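Local coordinates for protein response regulator receiver modulated diguanylate cyclase with PAS/PAC sensor (Desulfovibrio desulfuricans subsp. desulfuricans, PDB 3CG0) that probably relays a phosphorylation signal from its receiver domain, the part described here, to a diguanylate cyclase (GGDEF) domain that would make cyclic di-GMP, at residues G11-E16 against P51-D56; V15-L20 against I62-A67; E45-A50 against A75-G80; I57-I62 against I86-S91. One frame throughout, in Å; residues are numbered along the deposited sequence.

Contact 1: G11-E16 against P51-D56; sequences GVLIVE and PDLRPD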
loop_
_atom_site.group_PDB
_atom_site.type_symbol
_atom_site.label_atom_id
_atom_site.label_comp_id
_atom_site.label_asym_id
_atom_site.label_seq_id
_atom_site.Cartn_x
_atom_site.Cartn_y
_atom_site.Cartn_z
ATOM N N GLY C 11 -15.569 10.887 -17.064
ATOM C CA GLY C 11 -16.821 11.059 -17.789
ATOM C C GLY C 11 -18.017 11.266 -16.879
ATOM O O GLY C 11 -18.411 10.367 -16.141
ATOM N N VAL C 12 -18.602 12.454 -16.953
ATOM C CA VAL C 12 -19.657 12.868 -16.040
ATOM C C VAL C 12 -21.036 12.813 -16.726
ATOM O O VAL C 12 -21.198 13.275 -17.846
ATOM C CB VAL C 12 -19.350 14.278 -15.456
ATOM C CG1 VAL C 12 -20.378 14.689 -14.421
ATOM C CG2 VAL C 12 -17.930 14.315 -14.823
ATOM N N LEU C 13 -22.014 12.226 -16.046
ATOM C CA LEU C 13 -23.388 12.171 -16.539
ATOM C C LEU C 13 -24.253 13.029 -15.612
ATOM O O LEU C 13 -24.164 12.888 -14.397
ATOM C CB LEU C 13 -23.839 10.709 -16.579
ATOM C CG LEU C 13 -25.265 10.241 -16.883
ATOM C CD1 LEU C 13 -25.214 8.933 -17.646
ATOM C CD2 LEU C 13 -26.071 10.053 -15.623
ATOM N N ILE C 14 -25.055 13.937 -16.176
ATOM C CA ILE C 14 -25.860 14.872 -15.379
ATOM C C ILE C 14 -27.348 14.535 -15.517
ATOM O O ILE C 14 -27.844 14.324 -16.618
ATOM C CB ILE C 14 -25.643 16.338 -15.804
ATOM C CG1 ILE C 14 -24.171 16.745 -15.679
ATOM C CG2 ILE C 14 -26.505 17.290 -14.976
ATOM C CD1 ILE C 14 -23.896 18.163 -16.180
ATOM N N VAL C 15 -28.037 14.446 -14.387
ATOM C CA VAL C 15 -29.475 14.240 -14.358
ATOM C C VAL C 15 -30.067 15.433 -13.618
ATOM O O VAL C 15 -29.912 15.553 -12.404
ATOM C CB VAL C 15 -29.860 12.940 -13.636
ATOM C CG1 VAL C 15 -31.304 12.567 -13.952
ATOM C CG2 VAL C 15 -28.954 11.814 -14.033
ATOM N N GLU C 16 -30.738 16.316 -14.355
ATOM C CA GLU C 16 -31.128 17.615 -13.830
ATOM C C GLU C 16 -32.321 18.145 -14.607
ATOM O O GLU C 16 -32.276 18.206 -15.841
ATOM C CB GLU C 16 -29.946 18.577 -13.959
ATOM C CG GLU C 16 -30.259 20.031 -13.682
ATOM C CD GLU C 16 -30.440 20.313 -12.210
ATOM O OE1 GLU C 16 -29.518 19.991 -11.424
ATOM O OE2 GLU C 16 -31.498 20.865 -11.843
ATOM N N PRO C 51 -25.339 2.553 -19.595
ATOM C CA PRO C 51 -24.331 1.524 -19.898
ATOM C C PRO C 51 -23.595 1.747 -21.224
ATOM O O PRO C 51 -22.422 1.369 -21.349
ATOM C CB PRO C 51 -25.151 0.224 -19.959
ATOM C CG PRO C 51 -26.470 0.544 -19.351
ATOM C CD PRO C 51 -26.700 1.982 -19.641
ATOM N N ASP C 52 -24.273 2.371 -22.187
ATOM C CA ASP C 52 -23.687 2.652 -23.499
ATOM C C ASP C 52 -22.544 3.668 -23.469
ATOM O O ASP C 52 -21.470 3.415 -24.024
ATOM C CB ASP C 52 -24.768 3.095 -24.491
ATOM C CG ASP C 52 -25.627 1.938 -24.982
ATOM O OD1 ASP C 52 -26.778 2.197 -25.401
ATOM O OD2 ASP C 52 -25.157 0.777 -24.955
ATOM N N LEU C 53 -22.767 4.806 -22.819
ATOM C CA LEU C 53 -21.767 5.876 -22.829
ATOM C C LEU C 53 -20.734 5.799 -21.694
ATOM O O LEU C 53 -19.798 6.600 -21.653
ATOM C CB LEU C 53 -22.422 7.268 -22.981
ATOM C CG LEU C 53 -23.128 8.122 -21.923
ATOM C CD1 LEU C 53 -24.082 9.073 -22.621
ATOM C CD2 LEU C 53 -23.873 7.343 -20.869
ATOM N N ARG C 54 -20.906 4.812 -20.811
ATOM C CA ARG C 54 -19.917 4.419 -19.784
ATOM C C ARG C 54 -19.332 5.552 -18.918
ATOM O O ARG C 54 -18.129 5.833 -19.009
ATOM C CB ARG C 54 -18.762 3.633 -20.427
ATOM C CG ARG C 54 -19.139 2.304 -21.094
ATOM C CD ARG C 54 -17.976 1.760 -21.946
ATOM N NE ARG C 54 -16.670 1.960 -21.306
ATOM C CZ ARG C 54 -15.505 1.505 -21.772
ATOM N NH1 ARG C 54 -15.453 0.796 -22.896
ATOM N NH2 ARG C 54 -14.385 1.756 -21.102
ATOM N N PRO C 55 -20.168 6.201 -18.075
ATOM C CA PRO C 55 -19.629 7.290 -17.257
ATOM C C PRO C 55 -18.863 6.818 -16.021
ATOM O O PRO C 55 -19.013 5.676 -15.598
ATOM C CB PRO C 55 -20.878 8.080 -16.855
ATOM C CG PRO C 55 -21.998 7.078 -16.894
ATOM C CD PRO C 55 -21.610 5.982 -17.831
ATOM N N ASP C 56 -18.038 7.704 -15.468
ATOM C CA ASP C 56 -17.288 7.431 -14.252
ATOM C C ASP C 56 -18.075 7.857 -13.014
ATOM O O ASP C 56 -17.805 7.386 -11.919
ATOM C CB ASP C 56 -15.931 8.148 -14.285
ATOM C CG ASP C 56 -14.995 7.582 -15.347
ATOM O OD1 ASP C 56 -15.001 8.089 -16.488
ATOM O OD2 ASP C 56 -14.269 6.614 -15.046
#
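Gly-11, the first residue of strand 11-15, is joined by two hydrogen bonds to Asp-56, and the backbones come closest at Gly-11 and Pro-55, whose CA atoms are 4.7 Å apart. Asp-56 N gives its hydrogen to Gly-11 O over 2.8 Å, in the carbonyl plane and on a lone pair. The side chain of Asp-56 takes the return bond: Gly-11 N reaches Asp-56 OD1 at 2.9 Å with an N-H...O angle of 165°, meeting the carboxylate on its anti side and somewhat out of its plane. Setting CG beside the backbone N (chi1 -68°) lets this short acid receive from the same residue to which its amide donates. Glycine suits the other side because no side chain stands between the strand and the loop. Farther along, Leu-13 reaches across to the loop with CD1, which touches Pro-55 CG and Leu-53 CD2, each at 3.8 Å. It lies alongside the proline ring but crosses the leucine at about a right angle, so one methyl of the fork serves both neighbours. Arg-54 makes the turn between them, leaving the helix with a positive phi of 50°. Leu-53 and Pro-55 also rest on Leu-37, so the end of helix 43-53 packs on strands 11-15 and 35-40, while the backbone of Leu-13 pairs onward with strand 57-61.

Contact 2: V15-L20 against I62-A67; sequences VEDGRL and IMLCGA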
loop_
_atom_site.group_PDB
_atom_site.type_symbol
_atom_site.label_atom_id
_atom_site.label_comp_id
_atom_site.label_asym_id
_atom_site.label_seq_id
_atom_site.Cartn_x
_atom_site.Cartn_y
_atom_site.Cartn_z
ATOM N N VAL C 15 -28.037 14.446 -14.387
ATOM C CA VAL C 15 -29.475 14.240 -14.358
ATOM C C VAL C 15 -30.067 15.433 -13.618
ATOM O O VAL C 15 -29.912 15.553 -12.404
ATOM C CB VAL C 15 -29.860 12.940 -13.636
ATOM C CG1 VAL C 15 -31.304 12.567 -13.952
ATOM C CG2 VAL C 15 -28.954 11.814 -14.033
ATOM N N GLU C 16 -30.738 16.316 -14.355
ATOM C CA GLU C 16 -31.128 17.615 -13.830
ATOM C C GLU C 16 -32.321 18.145 -14.607
ATOM O O GLU C 16 -32.276 18.206 -15.841
ATOM C CB GLU C 16 -29.946 18.577 -13.959
ATOM C CG GLU C 16 -30.259 20.031 -13.682
ATOM C CD GLU C 16 -30.440 20.313 -12.210
ATOM O OE1 GLU C 16 -29.518 19.991 -11.424
ATOM O OE2 GLU C 16 -31.498 20.865 -11.843
ATOM N N ASP C 17 -33.378 18.531 -13.886
ATOM C CA ASP C 17 -34.622 19.016 -14.508
ATOM C C ASP C 17 -34.509 20.476 -14.971
ATOM O O ASP C 17 -34.927 20.808 -16.078
ATOM C CB ASP C 17 -35.814 18.845 -13.551
ATOM C CG ASP C 17 -37.024 18.178 -14.214
ATOM O OD1 ASP C 17 -37.274 18.399 -15.423
ATOM O OD2 ASP C 17 -37.735 17.430 -13.510
ATOM N N GLY C 18 -33.946 21.338 -14.125
ATOM C CA GLY C 18 -33.741 22.757 -14.459
ATOM C C GLY C 18 -32.682 22.977 -15.528
ATOM O O GLY C 18 -31.490 22.805 -15.270
ATOM N N ARG C 19 -33.127 23.368 -16.727
ATOM C CA ARG C 19 -32.262 23.488 -17.919
ATOM C C ARG C 19 -31.121 24.501 -17.811
ATOM O O ARG C 19 -30.071 24.320 -18.421
ATOM C CB ARG C 19 -33.091 23.781 -19.174
ATOM C CG ARG C 19 -33.583 22.546 -19.878
ATOM C CD ARG C 19 -33.671 22.786 -21.370
ATOM N NE ARG C 19 -34.211 21.633 -22.090
ATOM C CZ ARG C 19 -35.503 21.439 -22.343
ATOM N NH1 ARG C 19 -36.413 22.322 -21.937
ATOM N NH2 ARG C 19 -35.885 20.355 -23.006
ATOM N N LEU C 20 -31.338 25.556 -17.038
ATOM C CA LEU C 20 -30.308 26.553 -16.791
ATOM C C LEU C 20 -29.265 26.054 -15.795
ATOM O O LEU C 20 -28.081 26.358 -15.929
ATOM C CB LEU C 20 -30.936 27.862 -16.303
ATOM C CG LEU C 20 -30.010 29.065 -16.115
ATOM C CD1 LEU C 20 -29.375 29.462 -17.435
ATOM C CD2 LEU C 20 -30.779 30.229 -15.511
ATOM N N ILE C 62 -31.531 15.745 -6.550
ATOM C CA ILE C 62 -32.273 14.991 -5.551
ATOM C C ILE C 62 -33.774 15.240 -5.683
ATOM O O ILE C 62 -34.580 14.380 -5.343
ATOM C CB ILE C 62 -31.740 15.273 -4.106
ATOM C CG1 ILE C 62 -32.149 14.156 -3.136
ATOM C CG2 ILE C 62 -32.144 16.680 -3.586
ATOM C CD1 ILE C 62 -31.251 14.061 -1.916
ATOM N N MET C 63 -34.119 16.395 -6.253
ATOM C CA MET C 63 -35.488 16.885 -6.307
ATOM C C MET C 63 -36.216 16.624 -7.629
ATOM O O MET C 63 -37.285 17.204 -7.852
ATOM C CB MET C 63 -35.514 18.382 -5.954
ATOM C CG MET C 63 -36.269 18.721 -4.660
ATOM S SD MET C 63 -35.616 18.043 -3.114
ATOM C CE MET C 63 -37.148 17.529 -2.345
ATOM N N LEU C 64 -35.642 15.774 -8.475
ATOM C CA LEU C 64 -36.288 15.368 -9.716
ATOM C C LEU C 64 -37.687 14.822 -9.459
ATOM O O LEU C 64 -37.935 14.173 -8.442
ATOM C CB LEU C 64 -35.441 14.322 -10.443
ATOM C CG LEU C 64 -34.519 14.843 -11.547
ATOM C CD1 LEU C 64 -33.947 13.690 -12.359
ATOM C CD2 LEU C 64 -35.258 15.823 -12.447
ATOM N N CYS C 65 -38.597 15.091 -10.387
ATOM C CA CYS C 65 -39.935 14.506 -10.351
ATOM C C CYS C 65 -40.287 13.931 -11.722
ATOM O O CYS C 65 -39.550 14.124 -12.696
ATOM C CB CYS C 65 -40.985 15.526 -9.859
ATOM S SG CYS C 65 -41.505 16.837 -11.033
ATOM N N GLY C 66 -41.407 13.216 -11.787
ATOM C CA GLY C 66 -41.844 12.587 -13.027
ATOM C C GLY C 66 -41.829 11.075 -12.950
ATOM O O GLY C 66 -42.293 10.492 -11.966
ATOM N N ALA C 67 -41.283 10.451 -13.993
ATOM C CA ALA C 67 -41.268 8.999 -14.152
ATOM C C ALA C 67 -40.504 8.273 -13.039
ATOM O O ALA C 67 -41.045 7.368 -12.394
ATOM C CB ALA C 67 -40.707 8.633 -15.519
#
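Leu-64 packs against Val-15 and the side chain of Asp-17, joining the loop after strand 57-61 to the end of strand 11-15 and the loop that follows it; the nearest CA atoms, those of Asp-17 and Leu-64, are 6.2 Å apart. Its CB leaves roughly along the gap and serves as a spacer, and CG then turns the fork back toward the other segment. There the two methyls part company. CD1 goes inward to CG1 of Val-15, the two side chains crossing at about a right angle; the Leu-64 CD1 to Val-15 CG1 distance is modelled at 3.3 Å, too close to be trusted in detail. Having CG1 anti to its backbone N (chi1 -165°) sets that valine methyl beside the carbonyl carbon, where Leu-64 CD1 meets it. A receiver domain of the CheY type carries its acidic pocket at this C-terminal end of the strands: Glu-16 and Asp-17 probably correspond to the acidic pair that in relatives such as CheY binds magnesium, near Asp-61, the predicted phosphorylation site. CD2, the second methyl of Leu-64, lies against the CB and carboxylate of Asp-17. Its closeness there is doubtful in detail, since Asp-17 has two conformers. Leucine fits because one branch meets a buried valine while the other turns to the acid. After Asp-17 the chain enters helix 19-32 through Gly-18 at the N-cap position, whose N makes a weak 3.4 Å hydrogen bond to Glu-16 OE2.

Contact 3: E45-A50 against A75-G80; sequences EAVRCA and ARLAAG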
loop_
_atom_site.group_PDB
_atom_site.type_symbol
_atom_site.label_atom_id
_atom_site.label_comp_id
_atom_site.label_asym_id
_atom_site.label_seq_id
_atom_site.Cartn_x
_atom_site.Cartn_y
_atom_site.Cartn_z
ATOM N N GLU C 45 -34.605 7.697 -18.937
ATOM C CA GLU C 45 -33.764 7.645 -20.125
ATOM C C GLU C 45 -32.266 7.776 -19.820
ATOM O O GLU C 45 -31.446 7.304 -20.608
ATOM C CB GLU C 45 -34.252 8.614 -21.216
ATOM C CG GLU C 45 -33.477 9.903 -21.395
ATOM C CD GLU C 45 -33.529 10.421 -22.830
ATOM O OE1 GLU C 45 -32.890 11.459 -23.114
ATOM O OE2 GLU C 45 -34.199 9.788 -23.678
ATOM N N ALA C 46 -31.929 8.377 -18.672
ATOM C CA ALA C 46 -30.546 8.400 -18.152
ATOM C C ALA C 46 -30.032 7.003 -17.829
ATOM O O ALA C 46 -28.886 6.677 -18.130
ATOM C CB ALA C 46 -30.454 9.268 -16.918
ATOM N N VAL C 47 -30.896 6.198 -17.208
ATOM C CA VAL C 47 -30.614 4.794 -16.881
ATOM C C VAL C 47 -30.471 3.941 -18.154
ATOM O O VAL C 47 -29.611 3.059 -18.223
ATOM C CB VAL C 47 -31.702 4.213 -15.917
ATOM C CG1 VAL C 47 -31.429 2.745 -15.566
ATOM C CG2 VAL C 47 -31.793 5.044 -14.639
ATOM N N ARG C 48 -31.303 4.228 -19.159
ATOM C CA ARG C 48 -31.214 3.580 -20.471
ATOM C C ARG C 48 -29.869 3.809 -21.175
ATOM O O ARG C 48 -29.238 2.861 -21.647
ATOM C CB ARG C 48 -32.343 4.065 -21.386
ATOM C CG ARG C 48 -33.741 3.574 -21.023
ATOM C CD ARG C 48 -34.682 3.558 -22.244
ATOM N NE ARG C 48 -35.076 4.897 -22.693
ATOM C CZ ARG C 48 -34.556 5.532 -23.745
ATOM N NH1 ARG C 48 -34.988 6.747 -24.062
ATOM N NH2 ARG C 48 -33.604 4.964 -24.481
ATOM N N CYS C 49 -29.437 5.065 -21.241
ATOM C CA CYS C 49 -28.206 5.414 -21.951
ATOM C C CYS C 49 -26.939 5.096 -21.169
ATOM O O CYS C 49 -25.909 4.814 -21.774
ATOM C CB CYS C 49 -28.207 6.887 -22.356
ATOM S SG CYS C 49 -29.606 7.346 -23.381
ATOM N N ALA C 50 -27.026 5.124 -19.838
ATOM C CA ALA C 50 -25.861 4.925 -18.966
ATOM C C ALA C 50 -24.862 3.800 -19.329
ATOM O O ALA C 50 -23.665 4.075 -19.394
ATOM C CB ALA C 50 -26.265 4.857 -17.494
ATOM N N ALA C 75 -30.476 5.457 -7.248
ATOM C CA ALA C 75 -30.505 4.040 -6.828
ATOM C C ALA C 75 -30.211 3.089 -7.972
ATOM O O ALA C 75 -29.423 2.156 -7.815
ATOM C CB ALA C 75 -31.841 3.678 -6.179
ATOM N N ARG C 76 -30.801 3.348 -9.135
ATOM C CA ARG C 76 -30.567 2.493 -10.288
ATOM C C ARG C 76 -29.208 2.675 -10.944
ATOM O O ARG C 76 -28.573 1.692 -11.327
ATOM C CB ARG C 76 -31.699 2.617 -11.304
ATOM C CG ARG C 76 -32.816 1.625 -11.026
ATOM C CD ARG C 76 -34.128 2.064 -11.638
ATOM N NE ARG C 76 -35.241 1.207 -11.225
ATOM C CZ ARG C 76 -35.980 1.387 -10.129
ATOM N NH1 ARG C 76 -35.741 2.397 -9.298
ATOM N NH2 ARG C 76 -36.970 0.541 -9.862
ATOM N N LEU C 77 -28.760 3.917 -11.068
ATOM C CA LEU C 77 -27.419 4.198 -11.593
ATOM C C LEU C 77 -26.325 3.614 -10.690
ATOM O O LEU C 77 -25.350 3.044 -11.186
ATOM C CB LEU C 77 -27.221 5.712 -11.785
ATOM C CG LEU C 77 -28.130 6.446 -12.785
ATOM C CD1 LEU C 77 -27.977 7.945 -12.657
ATOM C CD2 LEU C 77 -27.891 6.000 -14.213
ATOM N N ALA C 78 -26.500 3.747 -9.375
ATOM C CA ALA C 78 -25.526 3.254 -8.380
ATOM C C ALA C 78 -25.417 1.741 -8.290
ATOM O O ALA C 78 -24.344 1.214 -7.992
ATOM C CB ALA C 78 -25.825 3.816 -7.009
ATOM N N ALA C 79 -26.528 1.053 -8.532
ATOM C CA ALA C 79 -26.585 -0.396 -8.378
ATOM C C ALA C 79 -26.391 -1.125 -9.695
ATOM O O ALA C 79 -25.692 -2.132 -9.745
ATOM C CB ALA C 79 -27.892 -0.802 -7.740
ATOM N N GLY C 80 -26.998 -0.605 -10.758
ATOM C CA GLY C 80 -26.998 -1.272 -12.058
ATOM C C GLY C 80 -25.841 -0.921 -12.971
ATOM O O GLY C 80 -25.500 -1.698 -13.865
#
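Apolar helix-to-helix packing joins residues 45-50 and 75-80, taken from two neighbouring helices of the receiver domain that run nearly parallel. Their segment axes pass 10.0 Å apart at an angle of 19°, and no hydrogen bond crosses between them. Leu-77 does most of the touching with a single methyl. Its CD2 approaches CB of Ala-50 to 3.8 Å and CG2 of Val-47 to 4.0 Å, with the carbonyl O of Ala-46 only slightly farther away. Placing CG beside the backbone N (chi1 -62°) brings the end of this leucine nearer to the other helix than its first bond would suggest. A small alanine suits position 50, where the leucine methyl comes close to the helix surface. Val-47 CG2 also meets Arg-76 at CB, 4.1 Å away; the rest of the arginine chain then extends away from the contact, as suits a charged residue at the surface. The other methyl of Leu-77, CD1, faces the sheet at Ala-58 and Val-60. Adjacent helices lying side by side over one face of a parallel sheet are characteristic of the doubly wound, CheY-like receiver fold.

Contact 4: I57-I62 against I86-S91; sequences IALVDI and IFITSS
Ile-86 and Ile-88 bond by their backbones to Ala-58, Val-60 and Ile-62 in a parallel ladder. Ile-86 N donates to Ala-58 O at 3.2 Å, and Val-60 N returns to Ile-86 O at 3.1 Å. Next, Ile-88 N points to Val-60 O, although the modelled separation is doubtfully short, and Ile-62 N closes the ladder on Ile-88 O at 2.9 Å. Side chains pair on both faces. On one, Leu-59 lies beside Ile-86, its CD2 3.8 Å from Ile-86 CB. On the other, Val-60 runs alongside Phe-87, while the Ile-62 side chain crosses that of Phe-87 at about a right angle. Ile-62 CD1 stands 4.2 Å from the ring centroid, 18° off the normal, in a CH-pi contact over the face. The extended first torsion of Ile-62 (chi1 -160°) carries CG1 and CD1 over the ring. Val-60, Ile-86 and Ile-88 suit the strands because branching at CB favours an extended backbone and fills space between sheet and helices. Asp-61, the predicted phosphoacceptor, shares the face of Leu-59 and Ile-88; its OD1 is bound by Met-63 N, and its OD2 lies near Lys-111, in a long, weak ion pair, and near Glu-16 OE1. Val-60 and Phe-87 pack against Ala-74 of helix 70-80, the crossover of this beta-alpha-beta unit. Helix 94-101 covers Ile-62, and strand 107-110 borders strand 85-89 on its far side.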
loop_
_atom_site.group_PDB
_atom_site.type_symbol
_atom_site.label_atom_id
_atom_site.label_comp_id
_atom_site.label_asym_id
_atom_site.label_seq_id
_atom_site.Cartn_x
_atom_site.Cartn_y
_atom_site.Cartn_z
ATOM N N ILE C 57 -19.041 8.754 -13.195
ATOM C CA ILE C 57 -19.806 9.339 -12.093
ATOM C C ILE C 57 -21.110 9.965 -12.618
ATOM O O ILE C 57 -21.205 10.324 -13.789
ATOM C CB ILE C 57 -18.957 10.395 -11.300
ATOM C CG1 ILE C 57 -19.643 10.789 -9.989
ATOM C CG2 ILE C 57 -18.615 11.612 -12.174
ATOM C CD1 ILE C 57 -18.750 11.417 -8.977
ATOM N N ALA C 58 -22.111 10.069 -11.752
ATOM C CA ALA C 58 -23.387 10.667 -12.112
ATOM C C ALA C 58 -23.737 11.752 -11.111
ATOM O O ALA C 58 -23.660 11.524 -9.900
ATOM C CB ALA C 58 -24.481 9.598 -12.145
ATOM N N LEU C 59 -24.096 12.936 -11.616
ATOM C CA LEU C 59 -24.596 14.017 -10.770
ATOM C C LEU C 59 -26.100 14.049 -10.901
ATOM O O LEU C 59 -26.607 14.232 -11.993
ATOM C CB LEU C 59 -24.000 15.367 -11.175
ATOM C CG LEU C 59 -22.475 15.521 -11.206
ATOM C CD1 LEU C 59 -22.126 16.980 -11.359
ATOM C CD2 LEU C 59 -21.820 14.946 -9.968
ATOM N N VAL C 60 -26.812 13.839 -9.796
ATOM C CA VAL C 60 -28.272 13.668 -9.830
ATOM C C VAL C 60 -28.945 14.758 -9.009
ATOM O O VAL C 60 -28.513 15.049 -7.878
ATOM C CB VAL C 60 -28.709 12.254 -9.321
ATOM C CG1 VAL C 60 -30.241 12.073 -9.388
ATOM C CG2 VAL C 60 -28.052 11.143 -10.137
ATOM N N ASP C 61 -29.989 15.382 -9.561
ATOM C CA ASP C 61 -30.752 16.318 -8.744
ATOM C C ASP C 61 -31.676 15.526 -7.855
ATOM O O ASP C 61 -32.498 14.732 -8.337
ATOM C CB ASP C 61 -31.534 17.350 -9.553
ATOM C CG ASP C 61 -31.815 18.617 -8.747
ATOM O OD1 ASP C 61 -32.497 18.543 -7.701
ATOM O OD2 ASP C 61 -31.327 19.695 -9.140
ATOM N N ILE C 62 -31.531 15.745 -6.550
ATOM C CA ILE C 62 -32.273 14.991 -5.551
ATOM C C ILE C 62 -33.774 15.240 -5.683
ATOM O O ILE C 62 -34.580 14.380 -5.343
ATOM C CB ILE C 62 -31.740 15.273 -4.106
ATOM C CG1 ILE C 62 -32.149 14.156 -3.136
ATOM C CG2 ILE C 62 -32.144 16.680 -3.586
ATOM C CD1 ILE C 62 -31.251 14.061 -1.916
ATOM N N ILE C 86 -23.166 11.695 -6.700
ATOM C CA ILE C 86 -23.246 12.913 -5.912
ATOM C C ILE C 86 -24.613 13.507 -6.167
ATOM O O ILE C 86 -25.025 13.643 -7.323
ATOM C CB ILE C 86 -22.144 13.916 -6.291
ATOM C CG1 ILE C 86 -20.781 13.224 -6.237
ATOM C CG2 ILE C 86 -22.196 15.167 -5.383
ATOM C CD1 ILE C 86 -19.618 14.135 -6.492
ATOM N N PHE C 87 -25.346 13.810 -5.096
ATOM C CA PHE C 87 -26.648 14.441 -5.260
ATOM C C PHE C 87 -26.492 15.935 -5.347
ATOM O O PHE C 87 -25.724 16.528 -4.603
ATOM C CB PHE C 87 -27.599 14.118 -4.116
ATOM C CG PHE C 87 -28.258 12.781 -4.228
ATOM C CD1 PHE C 87 -29.192 12.516 -5.233
ATOM C CD2 PHE C 87 -27.990 11.799 -3.286
ATOM C CE1 PHE C 87 -29.799 11.293 -5.306
ATOM C CE2 PHE C 87 -28.600 10.558 -3.353
ATOM C CZ PHE C 87 -29.496 10.299 -4.360
ATOM N N ILE C 88 -27.232 16.534 -6.266
ATOM C CA ILE C 88 -27.344 17.985 -6.370
ATOM C C ILE C 88 -28.602 18.403 -5.616
ATOM O O ILE C 88 -29.698 17.909 -5.902
ATOM C CB ILE C 88 -27.398 18.442 -7.851
ATOM C CG1 ILE C 88 -26.200 17.884 -8.645
ATOM C CG2 ILE C 88 -27.488 19.952 -7.946
ATOM C CD1 ILE C 88 -24.813 18.291 -8.098
ATOM N N THR C 89 -28.448 19.287 -4.636
ATOM C CA THR C 89 -29.553 19.606 -3.735
ATOM C C THR C 89 -29.986 21.068 -3.796
ATOM O O THR C 89 -29.209 21.948 -4.173
ATOM C CB THR C 89 -29.231 19.266 -2.251
ATOM O OG1 THR C 89 -28.244 20.173 -1.751
ATOM C CG2 THR C 89 -28.741 17.842 -2.094
ATOM N N SER C 90 -31.238 21.317 -3.425
ATOM C CA SER C 90 -31.702 22.668 -3.136
ATOM C C SER C 90 -32.606 22.687 -1.907
ATOM O O SER C 90 -32.375 23.449 -0.969
ATOM C CB SER C 90 -32.441 23.250 -4.342
ATOM O OG SER C 90 -33.471 22.379 -4.778
ATOM N N SER C 91 -33.636 21.846 -1.920
ATOM C CA SER C 91 -34.661 21.875 -0.873
ATOM C C SER C 91 -34.188 21.211 0.425
ATOM O O SER C 91 -33.032 20.790 0.533
ATOM C CB SER C 91 -35.961 21.237 -1.387
ATOM O OG SER C 91 -37.040 21.415 -0.484
#

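In the fold
Contact 4 is the core of the group: two central strands held by a backbone ladder and buried on both faces. Contact 1 fastens strand 11-15, on the other flank of strand 57-61, to the end of helix 43-53, mixing a polar pair at its partly exposed end with apolar packing. The same helix enters contact 3, which is apolar and lies one layer out from the sheet. Contacts 1, 3 and 4 meet where Leu-77 CD1 touches Leu-13 and Ala-58. Contact 2 lies where strands 11-15 and 57-61 run into loops, apolar at Val-15 and bordered by acids near the predicted phosphorylation site.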